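Local atomic coordinates of D-glyceraldehyde dehydrogenase (NADP(+)) (Thermoplasma acidophilum, PDB entry 5IZD), a protein that oxidises D-glyceraldehyde to glycerate with NADP+ as cofactor in the non-phosphorylated Entner-Doudoroff pathway. Residues A181-I184 / V185-V189; Q107-Y110 / Y111-A115; D259-M262 / D263-L266; L269-A272 / K273-A277. All blocks are in the same frame, centred on the assembly; numbering follows the deposited sequence.

Contact 1 of 4, residues A181-I184 / V185-V189; sequences AEWI and VRKFV
Trp183 and Lys187 meet one turn apart on helix 178-190, the crossover helix of a beta-alpha-beta unit between strands 168-172 and 198-200 in the cofactor-binding part of the aldehyde dehydrogenase fold. The backbone keeps regular helical bonds, including Val185 N to Ala181 O at 2.9 Å. The aliphatic part of Lys187 lies over one indole face. Lys187 CG makes a CH-pi contact 4.0 Å from the centroid of the six-membered ring of Trp183. Lys187 CE comes 3.6 Å from Trp183 CZ2. The bends of the lysine chain at chi2 (-77°) and chi4 (-76°) fold it back over the ring and leave NZ in an off-centre cation-pi position. That ammonium also forms a salt bridge with Glu190, and Trp183 NE1 bonds to Glu81. Apolar packing continues on another side of the helix, where Ile184 and Phe188 lie side by side and point the same way. Ile184 CG2 is 3.9 Å from Phe188 CE1. This side faces helix 153-164. Glu182 and Arg186 carry opposite charges near each other, beyond salt-bridge range; Glu182 OE2 bonds instead to Lys4 N. One water bridges the pair: it donates to Trp183 O at 2.8 Å and accepts from Lys187 NZ at 2.6 Å.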
# COMPACT_ATOMS: atom_id res chain seq x y z
N ALA A 181 18.54 -28.94 -7.55
CA ALA A 181 18.97 -27.72 -6.88
C ALA A 181 20.33 -27.29 -7.45
O ALA A 181 20.55 -26.13 -7.75
CB ALA A 181 19.06 -27.96 -5.40
N GLU A 182 21.23 -28.25 -7.57
CA GLU A 182 22.56 -27.98 -8.05
C GLU A 182 22.48 -27.40 -9.41
O GLU A 182 23.23 -26.53 -9.75
CB GLU A 182 23.42 -29.24 -8.16
CG GLU A 182 24.89 -28.90 -8.32
CD GLU A 182 25.67 -29.88 -9.12
OE1 GLU A 182 25.13 -30.34 -10.16
OE2 GLU A 182 26.83 -30.19 -8.71
N TRP A 183 21.61 -27.97 -10.24
CA TRP A 183 21.50 -27.51 -11.62
C TRP A 183 21.00 -26.02 -11.71
O TRP A 183 21.56 -25.19 -12.47
CB TRP A 183 20.63 -28.48 -12.41
CG TRP A 183 20.49 -28.20 -13.86
CD1 TRP A 183 21.20 -28.78 -14.85
CD2 TRP A 183 19.58 -27.25 -14.51
NE1 TRP A 183 20.80 -28.29 -16.07
CE2 TRP A 183 19.78 -27.38 -15.90
CE3 TRP A 183 18.61 -26.37 -14.05
CZ2 TRP A 183 19.08 -26.61 -16.84
CZ3 TRP A 183 17.87 -25.59 -14.99
CH2 TRP A 183 18.13 -25.72 -16.36
N ILE A 184 20.03 -25.68 -10.88
CA ILE A 184 19.52 -24.32 -10.81
C ILE A 184 20.58 -23.36 -10.34
O ILE A 184 20.79 -22.33 -10.97
CB ILE A 184 18.26 -24.24 -9.91
CG1 ILE A 184 17.12 -24.93 -10.63
CG2 ILE A 184 17.88 -22.79 -9.62
CD1 ILE A 184 15.98 -25.33 -9.74
N VAL A 185 21.29 -23.74 -9.27
CA VAL A 185 22.39 -22.98 -8.72
C VAL A 185 23.44 -22.67 -9.79
O VAL A 185 23.93 -21.53 -9.87
CB VAL A 185 23.04 -23.70 -7.51
CG1 VAL A 185 24.37 -23.06 -7.11
CG2 VAL A 185 22.07 -23.67 -6.30
N ARG A 186 23.79 -23.68 -10.57
CA ARG A 186 24.79 -23.54 -11.64
C ARG A 186 24.27 -22.51 -12.66
O ARG A 186 25.03 -21.66 -13.08
CB ARG A 186 25.13 -24.90 -12.27
CG ARG A 186 26.25 -24.90 -13.35
CD ARG A 186 26.66 -26.32 -13.75
NE ARG A 186 27.35 -27.05 -12.67
CZ ARG A 186 28.67 -26.98 -12.38
NH1 ARG A 186 29.53 -26.23 -13.08
NH2 ARG A 186 29.15 -27.71 -11.36
N LYS A 187 22.97 -22.52 -12.98
CA LYS A 187 22.42 -21.50 -13.89
C LYS A 187 22.56 -20.08 -13.34
O LYS A 187 22.90 -19.17 -14.07
CB LYS A 187 20.99 -21.84 -14.34
CG LYS A 187 20.92 -23.09 -15.22
CD LYS A 187 21.37 -22.80 -16.65
CE LYS A 187 21.58 -24.09 -17.42
NZ LYS A 187 22.86 -24.73 -17.01
N PHE A 188 22.31 -19.90 -12.05
CA PHE A 188 22.54 -18.61 -11.40
C PHE A 188 24.02 -18.19 -11.44
O PHE A 188 24.35 -16.99 -11.75
CB PHE A 188 22.01 -18.63 -9.96
CG PHE A 188 20.58 -18.29 -9.88
CD1 PHE A 188 19.63 -19.26 -10.07
CD2 PHE A 188 20.18 -16.97 -9.68
CE1 PHE A 188 18.28 -18.95 -9.98
CE2 PHE A 188 18.83 -16.67 -9.61
CZ PHE A 188 17.87 -17.66 -9.77
N VAL A 189 24.90 -19.15 -11.16
CA VAL A 189 26.34 -18.95 -11.35
C VAL A 189 26.69 -18.52 -12.80
O VAL A 189 27.32 -17.45 -13.00
CB VAL A 189 27.21 -20.17 -10.91
CG1 VAL A 189 28.69 -19.90 -11.17
CG2 VAL A 189 27.03 -20.39 -9.42
O HOH W 1 22.96 -26.08 -14.75

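Contact 2 of 4, residues Q107-Y110 / Y111-A115; sequences QIQY and YAEWA
The Tyr111 ring receives the edge of Tyr110 on one face, with Tyr110 CD2 3.9 Å from Tyr111 CD1. The planes stand at 77°, a T-shaped pair. Trp114 brings its own edge toward the face of Tyr110 in an offset edge-to-face pair, the planes at 85°. Trp114 NE1 also makes a weak hydrogen bond to Tyr110 OH at 3.4 Å. The three rings form an aromatic cluster at the end of helix 94-112. Tyr110 CG is anti to the backbone N (chi1 171°), which carries its ring alongside Trp114. A water links Gln107 OE1, at 2.6 Å, to Tyr111 OH, at 2.7 Å. On another side of the helix, Gln109 NE2 donates an almost straight bond to Glu113 OE2 at 3.0 Å. The carboxylate oxygen is met from above its plane. Gln109 OE1 is bonded to Lys72. Glu113 also forms a salt bridge with Lys117 of the second subunit, and an alanine here would probably leave that lysine and Gln109 NE2 without their carboxylate partner. Tyr111 packs on helix 153-164, Trp114 on helix 460-465, and Ala112 on helix 39-77, so the helix end joins three helices at the interface with the second subunit.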
# COMPACT_ATOMS: atom_id res chain seq x y z
N GLN A 107 8.20 -18.11 -11.79
CA GLN A 107 8.44 -17.57 -10.50
C GLN A 107 9.63 -16.65 -10.50
O GLN A 107 9.63 -15.59 -9.88
CB GLN A 107 8.66 -18.67 -9.47
CG GLN A 107 7.41 -19.32 -8.96
CD GLN A 107 7.78 -20.37 -7.92
OE1 GLN A 107 7.65 -20.13 -6.71
NE2 GLN A 107 8.34 -21.49 -8.37
N ILE A 108 10.70 -17.11 -11.15
CA ILE A 108 11.88 -16.29 -11.24
C ILE A 108 11.55 -14.95 -11.97
O ILE A 108 12.00 -13.89 -11.54
CB ILE A 108 13.02 -17.03 -11.93
CG1 ILE A 108 13.57 -18.13 -11.02
CG2 ILE A 108 14.14 -16.04 -12.24
CD1 ILE A 108 14.49 -19.11 -11.74
N GLN A 109 10.78 -15.01 -13.06
CA GLN A 109 10.32 -13.78 -13.73
C GLN A 109 9.55 -12.86 -12.76
O GLN A 109 9.92 -11.72 -12.59
CB GLN A 109 9.43 -14.11 -14.90
CG GLN A 109 8.90 -12.89 -15.62
CD GLN A 109 9.96 -12.10 -16.36
OE1 GLN A 109 10.99 -12.62 -16.72
NE2 GLN A 109 9.69 -10.83 -16.60
N TYR A 110 8.56 -13.43 -12.10
CA TYR A 110 7.67 -12.69 -11.24
C TYR A 110 8.44 -11.99 -10.11
O TYR A 110 8.22 -10.79 -9.89
CB TYR A 110 6.61 -13.59 -10.65
CG TYR A 110 5.78 -12.90 -9.57
CD1 TYR A 110 4.64 -12.12 -9.90
CD2 TYR A 110 6.13 -13.03 -8.21
CE1 TYR A 110 3.89 -11.51 -8.90
CE2 TYR A 110 5.41 -12.37 -7.23
CZ TYR A 110 4.29 -11.62 -7.58
OH TYR A 110 3.61 -11.00 -6.58
N TYR A 111 9.35 -12.71 -9.43
CA TYR A 111 10.08 -12.10 -8.33
C TYR A 111 11.05 -11.02 -8.79
O TYR A 111 11.17 -9.95 -8.13
CB TYR A 111 10.78 -13.12 -7.44
CG TYR A 111 9.82 -13.92 -6.60
CD1 TYR A 111 9.05 -13.32 -5.63
CD2 TYR A 111 9.68 -15.29 -6.77
CE1 TYR A 111 8.16 -14.02 -4.88
CE2 TYR A 111 8.81 -16.02 -6.00
CZ TYR A 111 8.05 -15.39 -5.03
OH TYR A 111 7.13 -16.07 -4.24
N ALA A 112 11.73 -11.27 -9.91
CA ALA A 112 12.61 -10.27 -10.49
C ALA A 112 11.87 -9.01 -10.90
O ALA A 112 12.42 -7.92 -10.77
CB ALA A 112 13.42 -10.84 -11.63
N GLU A 113 10.60 -9.13 -11.32
CA GLU A 113 9.79 -7.91 -11.67
C GLU A 113 9.49 -6.94 -10.52
O GLU A 113 9.04 -5.80 -10.76
CB GLU A 113 8.47 -8.30 -12.35
CG GLU A 113 8.63 -8.96 -13.76
CD GLU A 113 7.34 -9.61 -14.26
OE1 GLU A 113 6.51 -9.93 -13.40
OE2 GLU A 113 7.12 -9.79 -15.49
N TRP A 114 9.80 -7.34 -9.31
CA TRP A 114 9.65 -6.49 -8.15
C TRP A 114 10.77 -5.46 -7.99
O TRP A 114 10.76 -4.69 -7.08
CB TRP A 114 9.47 -7.30 -6.89
CG TRP A 114 8.11 -7.75 -6.69
CD1 TRP A 114 7.68 -8.99 -6.78
CD2 TRP A 114 6.98 -6.95 -6.32
NE1 TRP A 114 6.36 -9.06 -6.51
CE2 TRP A 114 5.90 -7.81 -6.23
CE3 TRP A 114 6.79 -5.60 -6.08
CZ2 TRP A 114 4.64 -7.36 -5.88
CZ3 TRP A 114 5.54 -5.17 -5.76
CH2 TRP A 114 4.49 -6.03 -5.66
N ALA A 115 11.73 -5.47 -8.90
CA ALA A 115 12.82 -4.52 -8.86
C ALA A 115 12.32 -3.04 -8.78
O ALA A 115 11.42 -2.63 -9.48
CB ALA A 115 13.75 -4.72 -10.05
O HOH W 2 6.26 -18.19 -5.75

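Contact 3 of 4, residues D259-M262 / D263-L266; sequences DADM and DNAL
Met262, Asp261 and Asp263 carry most of this contact, where the loop after strand 252-256 turns into helix 262-274. Asp261 is the N-cap. Asp261 OD1 accepts from Asn264 N at 2.8 Å, the N-H pointing to the oxygen at 161°. With chi1 at 178° the Asp261 carboxylate swings back over the first turn. The Asn264 amide lies near it, with ND2 3.6 Å from Asp261 OD1. The two planes are 36° apart. Asp261 also uses its main chain, since Ala265 N donates to Asp261 O at 3.0 Å.

Met262 begins the helix. Met262 O accepts from Leu266 N at 3.0 Å. The thioether chain is bent at both chi2 and chi3, which brings CE toward the leucine, though the approach is loose at 4.5 Å from Met262 CE to Leu266 CD1. Both side chains pack on Arg300 of helix 294-305.

Asp263 CB lies 3.6 Å from Asp261 OD1. The Asp263 carboxylate turns to Arg300 in a salt bridge. Asn264 OD1 is bonded to Leu482 N of the third subunit.

Two carboxylates thus stand at the start of the helix. Negative charge there probably interacts well with the helix dipole, and Arg300 probably offsets the charge of Asp263. The Asp261 carboxylate takes up a first-turn N-H, as an N-cap does.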
# COMPACT_ATOMS: atom_id res chain seq x y z
N ASP A 259 -25.09 -29.01 -4.55
CA ASP A 259 -25.29 -28.37 -5.87
C ASP A 259 -24.02 -28.33 -6.76
O ASP A 259 -23.99 -27.64 -7.77
CB ASP A 259 -25.90 -26.96 -5.70
CG ASP A 259 -24.95 -25.99 -4.99
OD1 ASP A 259 -23.88 -26.40 -4.53
OD2 ASP A 259 -25.27 -24.80 -4.85
N ALA A 260 -22.95 -29.01 -6.37
CA ALA A 260 -21.69 -28.92 -7.11
C ALA A 260 -21.80 -29.43 -8.54
O ALA A 260 -22.61 -30.32 -8.81
CB ALA A 260 -20.60 -29.73 -6.39
N ASP A 261 -20.97 -28.92 -9.44
CA ASP A 261 -20.82 -29.54 -10.73
C ASP A 261 -19.92 -30.82 -10.60
O ASP A 261 -18.74 -30.73 -10.29
CB ASP A 261 -20.21 -28.60 -11.78
CG ASP A 261 -20.03 -29.34 -13.14
OD1 ASP A 261 -19.06 -30.14 -13.35
OD2 ASP A 261 -20.93 -29.19 -13.97
N MET A 262 -20.52 -31.98 -10.85
CA MET A 262 -19.91 -33.28 -10.56
C MET A 262 -18.59 -33.51 -11.33
O MET A 262 -17.60 -33.92 -10.74
CB MET A 262 -20.87 -34.42 -10.90
CG MET A 262 -22.10 -34.51 -10.00
SD MET A 262 -21.70 -35.02 -8.31
CE MET A 262 -21.10 -36.69 -8.69
N ASP A 263 -18.63 -33.25 -12.63
CA ASP A 263 -17.47 -33.41 -13.49
C ASP A 263 -16.34 -32.55 -13.02
O ASP A 263 -15.23 -33.00 -12.91
CB ASP A 263 -17.79 -33.08 -14.97
CG ASP A 263 -18.53 -34.21 -15.70
OD1 ASP A 263 -18.62 -35.33 -15.18
OD2 ASP A 263 -19.05 -33.95 -16.81
N ASN A 264 -16.61 -31.29 -12.70
CA ASN A 264 -15.52 -30.41 -12.29
C ASN A 264 -14.91 -30.81 -10.95
O ASN A 264 -13.70 -30.75 -10.80
CB ASN A 264 -15.94 -28.93 -12.35
CG ASN A 264 -16.01 -28.44 -13.79
OD1 ASN A 264 -15.36 -29.03 -14.69
ND2 ASN A 264 -16.80 -27.38 -14.03
N ALA A 265 -15.77 -31.24 -10.03
CA ALA A 265 -15.34 -31.63 -8.70
C ALA A 265 -14.44 -32.87 -8.80
O ALA A 265 -13.38 -32.89 -8.19
CB ALA A 265 -16.52 -31.92 -7.82
N LEU A 266 -14.89 -33.86 -9.57
CA LEU A 266 -14.12 -35.09 -9.83
C LEU A 266 -12.78 -34.83 -10.53
O LEU A 266 -11.79 -35.41 -10.16
CB LEU A 266 -14.94 -36.13 -10.60
CG LEU A 266 -16.03 -36.75 -9.75
CD1 LEU A 266 -17.12 -37.42 -10.60
CD2 LEU A 266 -15.40 -37.72 -8.77

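Contact 4 of 4, residues L269-A272 / K273-A277; sequences LLWA and KYWNA
Trp271 O accepts from Trp275 N at 2.9 Å, closing the last turn of helix 262-274 as the chain leaves helical geometry at Trp275. The neighbouring bond, one residue earlier, runs from Tyr274 N to Leu270 O at 3.0 Å. A water bridges the same end. It donates to Ala272 O at 2.9 Å and to Trp275 O at 2.7 Å.

Chi1 is near 180° in both Trp271 and Trp275. This shared setting, one turn apart, brings the two indoles alongside each other, pointing the same way. Their five-membered rings meet obliquely, with planes at 33°. Trp271 NE1 sits over one face of the Trp275 ring, 3.3 Å from Trp275 CG. Trp271 CZ2 is 3.4 Å from Trp275 CE3. In return Trp275 CB makes a CH-pi contact over the five-membered ring of Trp271. Trp275 NE1 bonds to Glu99. An alanine at Trp275 would keep CB over Trp271 but would probably open a gap beside Trp271 NE1 and CZ2 and leave Glu99 without this indole N-H.

Leu270 CD2 comes to the edge of the Tyr274 ring, 3.8 Å from Tyr274 CE2. Trp271 also packs on Ile484 of the third subunit. The Trp275 side chain lies about 7 Å from that of Asn149, the transition-state stabiliser by similarity, so this helix end probably borders the active site.

In this mostly apolar surrounding, Tyr274 OH bonds to Ser305 OG. Buried Lys273 NZ is hydrogen-bonded to Ala284 O and Val386 O, an arrangement that probably eases the cost of burying its charge.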
# COMPACT_ATOMS: atom_id res chain seq x y z
N LEU A 269 -10.59 -33.25 -7.95
CA LEU A 269 -10.19 -34.21 -6.93
C LEU A 269 -9.11 -35.17 -7.45
O LEU A 269 -8.19 -35.51 -6.72
CB LEU A 269 -11.37 -35.04 -6.43
CG LEU A 269 -11.05 -36.03 -5.32
CD1 LEU A 269 -10.51 -35.31 -4.09
CD2 LEU A 269 -12.33 -36.79 -4.98
N LEU A 270 -9.23 -35.58 -8.71
CA LEU A 270 -8.16 -36.41 -9.30
C LEU A 270 -6.83 -35.67 -9.23
O LEU A 270 -5.80 -36.26 -8.86
CB LEU A 270 -8.48 -36.77 -10.75
CG LEU A 270 -9.50 -37.89 -10.98
CD1 LEU A 270 -9.85 -37.94 -12.48
CD2 LEU A 270 -8.94 -39.23 -10.53
N TRP A 271 -6.86 -34.40 -9.62
CA TRP A 271 -5.69 -33.53 -9.49
C TRP A 271 -5.21 -33.41 -8.02
O TRP A 271 -4.05 -33.74 -7.69
CB TRP A 271 -5.93 -32.14 -10.08
CG TRP A 271 -4.72 -31.31 -9.88
CD1 TRP A 271 -3.62 -31.25 -10.71
CD2 TRP A 271 -4.43 -30.45 -8.77
NE1 TRP A 271 -2.67 -30.43 -10.16
CE2 TRP A 271 -3.13 -29.95 -8.96
CE3 TRP A 271 -5.13 -30.10 -7.61
CZ2 TRP A 271 -2.54 -29.09 -8.06
CZ3 TRP A 271 -4.50 -29.25 -6.68
CH2 TRP A 271 -3.24 -28.76 -6.93
N ALA A 272 -6.13 -33.06 -7.12
CA ALA A 272 -5.75 -32.74 -5.76
C ALA A 272 -5.23 -33.93 -4.97
O ALA A 272 -4.37 -33.76 -4.12
CB ALA A 272 -6.91 -32.02 -5.02
N LYS A 273 -5.72 -35.14 -5.27
CA LYS A 273 -5.22 -36.31 -4.61
C LYS A 273 -3.96 -36.89 -5.27
O LYS A 273 -3.06 -37.33 -4.59
CB LYS A 273 -6.25 -37.42 -4.61
CG LYS A 273 -5.88 -38.62 -3.75
CD LYS A 273 -5.74 -38.30 -2.27
CE LYS A 273 -4.32 -38.06 -1.83
NZ LYS A 273 -4.24 -37.68 -0.41
N TYR A 274 -3.95 -36.97 -6.59
CA TYR A 274 -2.95 -37.80 -7.27
C TYR A 274 -1.82 -37.06 -7.88
O TYR A 274 -0.83 -37.69 -8.22
CB TYR A 274 -3.59 -38.77 -8.29
CG TYR A 274 -4.64 -39.60 -7.67
CD1 TYR A 274 -4.36 -40.36 -6.53
CD2 TYR A 274 -5.94 -39.62 -8.17
CE1 TYR A 274 -5.34 -41.14 -5.93
CE2 TYR A 274 -6.91 -40.39 -7.59
CZ TYR A 274 -6.64 -41.14 -6.47
OH TYR A 274 -7.64 -41.92 -5.85
N TRP A 275 -1.92 -35.75 -8.01
CA TRP A 275 -0.80 -34.96 -8.51
C TRP A 275 0.35 -35.18 -7.57
O TRP A 275 0.17 -35.18 -6.36
CB TRP A 275 -1.18 -33.53 -8.57
CG TRP A 275 -0.26 -32.53 -9.21
CD1 TRP A 275 0.16 -32.48 -10.53
CD2 TRP A 275 0.31 -31.38 -8.58
NE1 TRP A 275 0.92 -31.35 -10.75
CE2 TRP A 275 1.00 -30.65 -9.58
CE3 TRP A 275 0.26 -30.86 -7.28
CZ2 TRP A 275 1.65 -29.44 -9.30
CZ3 TRP A 275 0.91 -29.62 -7.01
CH2 TRP A 275 1.59 -28.95 -8.01
N ASN A 276 1.49 -35.54 -8.17
CA ASN A 276 2.71 -35.87 -7.42
C ASN A 276 2.47 -36.99 -6.41
O ASN A 276 3.07 -37.01 -5.34
CB ASN A 276 3.27 -34.62 -6.71
CG ASN A 276 4.78 -34.71 -6.49
OD1 ASN A 276 5.46 -35.44 -7.20
ND2 ASN A 276 5.29 -34.02 -5.47
N ALA A 277 1.59 -37.93 -6.77
CA ALA A 277 1.23 -39.04 -5.89
C ALA A 277 0.74 -38.61 -4.45
O ALA A 277 0.94 -39.35 -3.48
CB ALA A 277 2.39 -40.01 -5.77
O HOH W 3 -1.54 -33.86 -4.73

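All four contacts are local, and they follow in series along the chain; none nests within or crosses another. Contact 2 comes first, at the end of helix 94-112. Contact 1 follows on helix 178-190, in the beta-alpha-beta unit of the cofactor-binding part. These two touch, Phe188 CZ lying 4.2 Å from Ile108 CD1. Contacts 3 and 4 then share helix 262-274, one at its start and one at its end, with centres about 16 Å apart. Contact 3 caps the helix where the loop after strand 252-256 enters it. Contact 2 borders the second subunit, whereas contacts 3 and 4 border the third, so two of the three other subunits are met.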